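Local coordinates for tryptophane-5-halogenase (Microbispora sp. ATCC PTA-5024, PDB 5UAO), which catalyses, as a flavin-dependent halogenase, the chlorination of a peptide tryptophan to 5-chlorotryptophan during biosynthesis of the lanthipeptide NAI-107, at residues 169-174 / 527-532; 99-104 / 152-157. All blocks are in the same frame, centred on the assembly; numbering follows the deposited sequence.

Contact 1. Residues 169-174 / 527-532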
loop_
_atom_site.group_PDB
_atom_site.type_symbol
_atom_site.label_atom_id
_atom_site.label_comp_id
_atom_site.label_asym_id
_atom_site.label_seq_id
_atom_site.Cartn_x
_atom_site.Cartn_y
_atom_site.Cartn_z
ATOM N N TYR A 169 7.356 -21.504 13.701
ATOM C CA TYR A 169 8.251 -20.762 12.845
ATOM C C TYR A 169 7.779 -20.690 11.412
ATOM O O TYR A 169 8.320 -19.925 10.645
ATOM C CB TYR A 169 9.702 -21.384 12.901
ATOM C CG TYR A 169 10.283 -21.368 14.329
ATOM C CD1 TYR A 169 10.381 -20.155 15.055
ATOM C CD2 TYR A 169 10.693 -22.519 14.941
ATOM C CE1 TYR A 169 10.880 -20.132 16.355
ATOM C CE2 TYR A 169 11.178 -22.527 16.243
ATOM C CZ TYR A 169 11.283 -21.319 16.948
ATOM O OH TYR A 169 11.723 -21.293 18.262
ATOM N N LEU A 170 6.835 -21.540 11.000
ATOM C CA LEU A 170 6.473 -21.659 9.572
ATOM C C LEU A 170 4.922 -21.545 9.394
ATOM O O LEU A 170 4.176 -22.445 9.759
ATOM C CB LEU A 170 6.929 -23.032 9.057
ATOM C CG LEU A 170 8.426 -23.413 9.141
ATOM C CD1 LEU A 170 8.696 -24.899 8.927
ATOM C CD2 LEU A 170 9.199 -22.647 8.126
ATOM N N PRO A 171 4.440 -20.443 8.829
ATOM C CA PRO A 171 2.986 -20.172 8.691
ATOM C C PRO A 171 2.243 -21.311 7.997
ATOM O O PRO A 171 2.784 -21.902 7.067
ATOM C CB PRO A 171 2.958 -18.914 7.869
ATOM C CG PRO A 171 4.197 -18.205 8.311
ATOM C CD PRO A 171 5.240 -19.289 8.387
ATOM N N PHE A 172 1.095 -21.673 8.547
ATOM C CA PHE A 172 0.258 -22.789 8.040
ATOM C C PHE A 172 -1.189 -22.467 8.348
ATOM O O PHE A 172 -1.511 -21.569 9.166
ATOM C CB PHE A 172 0.681 -24.155 8.671
ATOM C CG PHE A 172 0.281 -24.258 10.157
ATOM C CD1 PHE A 172 1.102 -23.719 11.161
ATOM C CD2 PHE A 172 -0.949 -24.786 10.513
ATOM C CE1 PHE A 172 0.693 -23.733 12.491
ATOM C CE2 PHE A 172 -1.363 -24.847 11.847
ATOM C CZ PHE A 172 -0.523 -24.318 12.843
ATOM N N ALA A 173 -2.097 -23.243 7.753
ATOM C CA ALA A 173 -3.524 -22.988 7.868
ATOM C C ALA A 173 -4.243 -24.280 8.174
ATOM O O ALA A 173 -3.614 -25.335 8.395
ATOM C CB ALA A 173 -4.047 -22.380 6.598
ATOM N N TYR A 174 -5.554 -24.160 8.334
ATOM C CA TYR A 174 -6.366 -25.298 8.644
ATOM C C TYR A 174 -7.183 -25.745 7.442
ATOM O O TYR A 174 -7.664 -24.934 6.611
ATOM C CB TYR A 174 -7.364 -24.967 9.730
ATOM C CG TYR A 174 -6.790 -24.618 11.114
ATOM C CD1 TYR A 174 -5.779 -25.371 11.687
ATOM C CD2 TYR A 174 -7.359 -23.596 11.878
ATOM C CE1 TYR A 174 -5.284 -25.054 12.943
ATOM C CE2 TYR A 174 -6.901 -23.309 13.181
ATOM C CZ TYR A 174 -5.847 -24.043 13.692
ATOM O OH TYR A 174 -5.383 -23.772 14.985
ATOM N N ASP A 527 8.588 -15.518 19.570
ATOM C CA ASP A 527 9.224 -16.036 18.316
ATOM C C ASP A 527 8.249 -16.627 17.245
ATOM O O ASP A 527 8.677 -17.042 16.141
ATOM C CB ASP A 527 10.206 -17.180 18.671
ATOM C CG ASP A 527 11.665 -16.722 18.787
ATOM O OD1 ASP A 527 11.932 -15.503 19.020
ATOM O OD2 ASP A 527 12.567 -17.607 18.690
ATOM N N SER A 528 6.983 -16.730 17.587
ATOM C CA SER A 528 6.035 -17.465 16.723
ATOM C C SER A 528 5.417 -16.550 15.693
ATOM O O SER A 528 5.094 -15.396 15.968
ATOM C CB SER A 528 4.958 -18.131 17.551
ATOM O OG SER A 528 3.860 -18.553 16.767
ATOM N N TRP A 529 5.218 -17.063 14.492
ATOM C CA TRP A 529 4.525 -16.297 13.471
ATOM C C TRP A 529 3.087 -15.951 13.901
ATOM O O TRP A 529 2.531 -15.009 13.393
ATOM C CB TRP A 529 4.538 -17.028 12.141
ATOM C CG TRP A 529 3.636 -18.235 12.109
ATOM C CD1 TRP A 529 3.998 -19.486 12.380
ATOM C CD2 TRP A 529 2.230 -18.272 11.789
ATOM N NE1 TRP A 529 2.940 -20.349 12.224
ATOM C CE2 TRP A 529 1.820 -19.629 11.902
ATOM C CE3 TRP A 529 1.292 -17.318 11.389
ATOM C CZ2 TRP A 529 0.481 -20.049 11.705
ATOM C CZ3 TRP A 529 -0.079 -17.753 11.120
ATOM C CH2 TRP A 529 -0.445 -19.107 11.256
ATOM N N ALA A 530 2.515 -16.680 14.858
ATOM C CA ALA A 530 1.105 -16.503 15.254
ATOM C C ALA A 530 1.020 -16.089 16.734
ATOM O O ALA A 530 -0.056 -16.210 17.361
ATOM C CB ALA A 530 0.328 -17.802 15.034
ATOM N N GLY A 531 2.158 -15.641 17.291
ATOM C CA GLY A 531 2.206 -15.229 18.666
ATOM C C GLY A 531 1.532 -13.893 18.975
ATOM O O GLY A 531 1.204 -13.084 18.103
ATOM N N GLU A 532 1.312 -13.721 20.267
ATOM C CA GLU A 532 0.665 -12.556 20.869
ATOM C C GLU A 532 1.164 -11.259 20.288
ATOM O O GLU A 532 0.404 -10.401 19.899
ATOM C CB GLU A 532 0.962 -12.586 22.373
ATOM C CG GLU A 532 -0.201 -12.171 23.236
ATOM C CD GLU A 532 0.228 -11.865 24.652
ATOM O OE1 GLU A 532 1.118 -12.587 25.179
ATOM O OE2 GLU A 532 -0.322 -10.891 25.219
#

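Contact 2. Residues 99-104 / 152-157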
loop_
_atom_site.group_PDB
_atom_site.type_symbol
_atom_site.label_atom_id
_atom_site.label_comp_id
_atom_site.label_asym_id
_atom_site.label_seq_id
_atom_site.Cartn_x
_atom_site.Cartn_y
_atom_site.Cartn_z
ATOM N N PRO A 99 -9.398 -30.286 13.040
ATOM C CA PRO A 99 -8.798 -29.744 11.834
ATOM C C PRO A 99 -7.634 -30.588 11.388
ATOM O O PRO A 99 -7.044 -31.338 12.205
ATOM C CB PRO A 99 -8.246 -28.408 12.296
ATOM C CG PRO A 99 -7.862 -28.703 13.765
ATOM C CD PRO A 99 -9.040 -29.494 14.216
ATOM N N THR A 100 -7.328 -30.495 10.093
ATOM C CA THR A 100 -6.043 -30.856 9.546
ATOM C C THR A 100 -5.250 -29.631 9.089
ATOM O O THR A 100 -5.732 -28.470 9.156
ATOM C CB THR A 100 -6.176 -31.808 8.366
ATOM O OG1 THR A 100 -6.982 -31.180 7.416
ATOM C CG2 THR A 100 -6.837 -33.070 8.801
ATOM N N TRP A 101 -4.030 -29.882 8.648
ATOM C CA TRP A 101 -3.095 -28.851 8.430
ATOM C C TRP A 101 -2.842 -28.670 6.955
ATOM O O TRP A 101 -2.714 -29.648 6.198
ATOM C CB TRP A 101 -1.752 -29.084 9.143
ATOM C CG TRP A 101 -1.824 -29.029 10.632
ATOM C CD1 TRP A 101 -2.777 -28.456 11.425
ATOM C CD2 TRP A 101 -0.899 -29.665 11.507
ATOM N NE1 TRP A 101 -2.467 -28.693 12.797
ATOM C CE2 TRP A 101 -1.329 -29.439 12.845
ATOM C CE3 TRP A 101 0.256 -30.409 11.284
ATOM C CZ2 TRP A 101 -0.594 -29.898 13.960
ATOM C CZ3 TRP A 101 0.976 -30.850 12.385
ATOM C CH2 TRP A 101 0.537 -30.594 13.706
ATOM N N LYS A 102 -2.703 -27.406 6.600
ATOM C CA LYS A 102 -2.432 -26.991 5.184
ATOM C C LYS A 102 -1.134 -26.163 5.146
ATOM O O LYS A 102 -1.063 -25.083 5.714
ATOM C CB LYS A 102 -3.609 -26.220 4.675
ATOM C CG LYS A 102 -3.451 -25.740 3.249
ATOM C CD LYS A 102 -4.463 -24.648 2.925
ATOM C CE LYS A 102 -4.269 -24.131 1.525
ATOM N NZ LYS A 102 -5.145 -22.953 1.315
ATOM N N LEU A 103 -0.081 -26.745 4.592
ATOM C CA LEU A 103 1.228 -26.154 4.465
ATOM C C LEU A 103 1.295 -25.356 3.163
ATOM O O LEU A 103 2.217 -24.522 2.934
ATOM C CB LEU A 103 2.309 -27.256 4.407
ATOM C CG LEU A 103 2.471 -28.118 5.661
ATOM C CD1 LEU A 103 3.644 -29.047 5.560
ATOM C CD2 LEU A 103 2.642 -27.208 6.839
ATOM N N GLY A 104 0.311 -25.613 2.329
ATOM C CA GLY A 104 0.185 -24.934 1.045
ATOM C C GLY A 104 -0.777 -25.646 0.113
ATOM O O GLY A 104 -1.653 -26.401 0.543
ATOM N N ASP A 152 5.264 -35.265 1.801
ATOM C CA ASP A 152 4.061 -35.535 2.582
ATOM C C ASP A 152 4.390 -35.682 4.088
ATOM O O ASP A 152 3.916 -36.602 4.757
ATOM C CB ASP A 152 3.275 -36.777 2.072
ATOM C CG ASP A 152 2.560 -36.518 0.728
ATOM O OD1 ASP A 152 1.973 -35.482 0.567
ATOM O OD2 ASP A 152 2.630 -37.337 -0.210
ATOM N N ARG A 153 5.164 -34.744 4.630
ATOM C CA ARG A 153 5.507 -34.776 6.048
ATOM C C ARG A 153 5.248 -33.394 6.614
ATOM O O ARG A 153 4.982 -32.439 5.848
ATOM C CB ARG A 153 6.995 -35.205 6.194
ATOM C CG ARG A 153 7.194 -36.707 6.066
ATOM C CD ARG A 153 8.667 -37.036 5.989
ATOM N NE ARG A 153 8.877 -38.428 5.623
ATOM C CZ ARG A 153 8.660 -39.457 6.425
ATOM N NH1 ARG A 153 8.232 -39.271 7.659
ATOM N NH2 ARG A 153 8.850 -40.698 5.975
ATOM N N VAL A 154 5.323 -33.260 7.932
ATOM C CA VAL A 154 5.044 -32.004 8.612
ATOM C C VAL A 154 6.199 -31.702 9.583
ATOM O O VAL A 154 6.860 -32.624 10.027
ATOM C CB VAL A 154 3.692 -32.017 9.358
ATOM C CG1 VAL A 154 2.509 -32.233 8.428
ATOM C CG2 VAL A 154 3.640 -33.096 10.456
ATOM N N PRO A 155 6.443 -30.422 9.900
ATOM C CA PRO A 155 7.678 -30.059 10.616
ATOM C C PRO A 155 7.526 -30.232 12.175
ATOM O O PRO A 155 7.558 -29.272 12.967
ATOM C CB PRO A 155 7.914 -28.628 10.138
ATOM C CG PRO A 155 6.507 -28.055 9.954
ATOM C CD PRO A 155 5.713 -29.210 9.434
ATOM N N VAL A 156 7.256 -31.473 12.547
ATOM C CA VAL A 156 7.056 -31.876 13.935
ATOM C C VAL A 156 7.931 -33.121 14.065
ATOM O O VAL A 156 8.036 -33.910 13.101
ATOM C CB VAL A 156 5.596 -32.207 14.269
ATOM C CG1 VAL A 156 5.432 -32.557 15.774
ATOM C CG2 VAL A 156 4.674 -31.048 13.919
ATOM N N TYR A 157 8.570 -33.279 15.226
ATOM C CA TYR A 157 9.658 -34.270 15.393
ATOM C C TYR A 157 9.601 -34.882 16.768
ATOM O O TYR A 157 9.367 -34.181 17.761
ATOM C CB TYR A 157 10.992 -33.584 15.237
ATOM C CG TYR A 157 11.126 -32.866 13.899
ATOM C CD1 TYR A 157 10.672 -31.548 13.731
ATOM C CD2 TYR A 157 11.684 -33.525 12.780
ATOM C CE1 TYR A 157 10.781 -30.914 12.495
ATOM C CE2 TYR A 157 11.793 -32.884 11.542
ATOM C CZ TYR A 157 11.313 -31.601 11.398
ATOM O OH TYR A 157 11.433 -30.974 10.189
#

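Contact 1. Residues 169-174 / 527-532
Pro171 lies flat against the indole of Trp529, its CA 3.5 Å from the centroid of the five-membered ring and only 14° off the ring normal, a CH-pi contact that suits a rigid, flat-sided proline. The pyrrolidine ring continues the cover, with Pro171 CG 3.8 Å from Trp529 CG. The opposite face of the indole is covered by Ala530 CB, small enough to fit there. Past Pro171, the edge of Trp529 is directed at the face of Phe172 in an offset edge-to-face pair, planes at 81°. Nearby, Phe172 O is 3.4 Å from Trp529 CH2; this buried carbonyl has no polar partner. At the more exposed end, Tyr169 CD1 packs 3.7 Å from Asp527 O, and the ring leans across the aspartate side chain.

With chi1 at 72°, the indole CG sits between backbone N and carbonyl carbon, which carries the ring over the proline. Trp529 NE1 hydrogen-bonds to Met167 O, fixing the turn of the ring. Behind it, Ser528 OG accepts from Ala530 N at 3.0 Å, an ST turn within the type I turn that leads to helix 532-538. Helices 76-85 and 517-524 flank the indole through Ser76 and Leu522, while Phe172 leads into strand 173-175.

Contact 2. Residues 99-104 / 152-157
Trp101 and Leu103 reach across to 152-157, the turn after helix 144-151 and the start of strand 156-159, and no hydrogen bond joins the two segments. Side chains pack most closely at the far end of the indole: Val154 CG2 meets Trp101 CZ3 at the ring edge, 4.0 Å away, and Val156 CG2 comes obliquely to the same atom. Beta-branched valines suit this place, their short methyls fitting beside a broad ring. With chi1 at -67° the indole CG lies opposite its own carbonyl carbon, and the ring extends toward the valines; Trp101 NE1 is hydrogen-bonded to Tyr94 OH. Leu103 packs more loosely on side chains: its CD1 lies 3.7 Å from the backbone Arg153 O but 4.4 Å from Pro155 CD, and Leu148 and Met149 of helix 144-151 also touch it. The more solvent-accessible side belongs to Arg153, whose guanidinium turns off to Gly502 O.

Were Trp101 replaced by an alanine, the methyls of Val154 and Val156 would probably lose the ring they pack on, and Tyr94 its indole partner.

Pro155 centres an inverse gamma turn, Val156 N bonding to Val154 O at 2.8 Å, which leads the chain from helix 144-151 into strand 156-159 and sets its flanking valines against strand 100-102.

How the contacts relate
The two contacts share a two-stranded antiparallel sheet: strand 173-175 of contact 1 pairs with strand 100-102 of contact 2, and Ala173 O lies 2.9 Å from Lys102 N in a probable hydrogen bond. Phe172 and Trp101 also meet ring to ring, so Phe172 touches an indole in each contact, Trp529 in one and Trp101 in the other. Contact 2 is buried and dominated by aliphatic and aromatic side chains, linking parts of the chain 48 residues apart. Contact 1 is only partly buried. It brings in a C-terminal loop from 353 residues away, and its chemistry mixes CH-pi and edge-to-face contacts on an indole with polar backbone groups and an exposed aspartate. Helix 144-151 borders both.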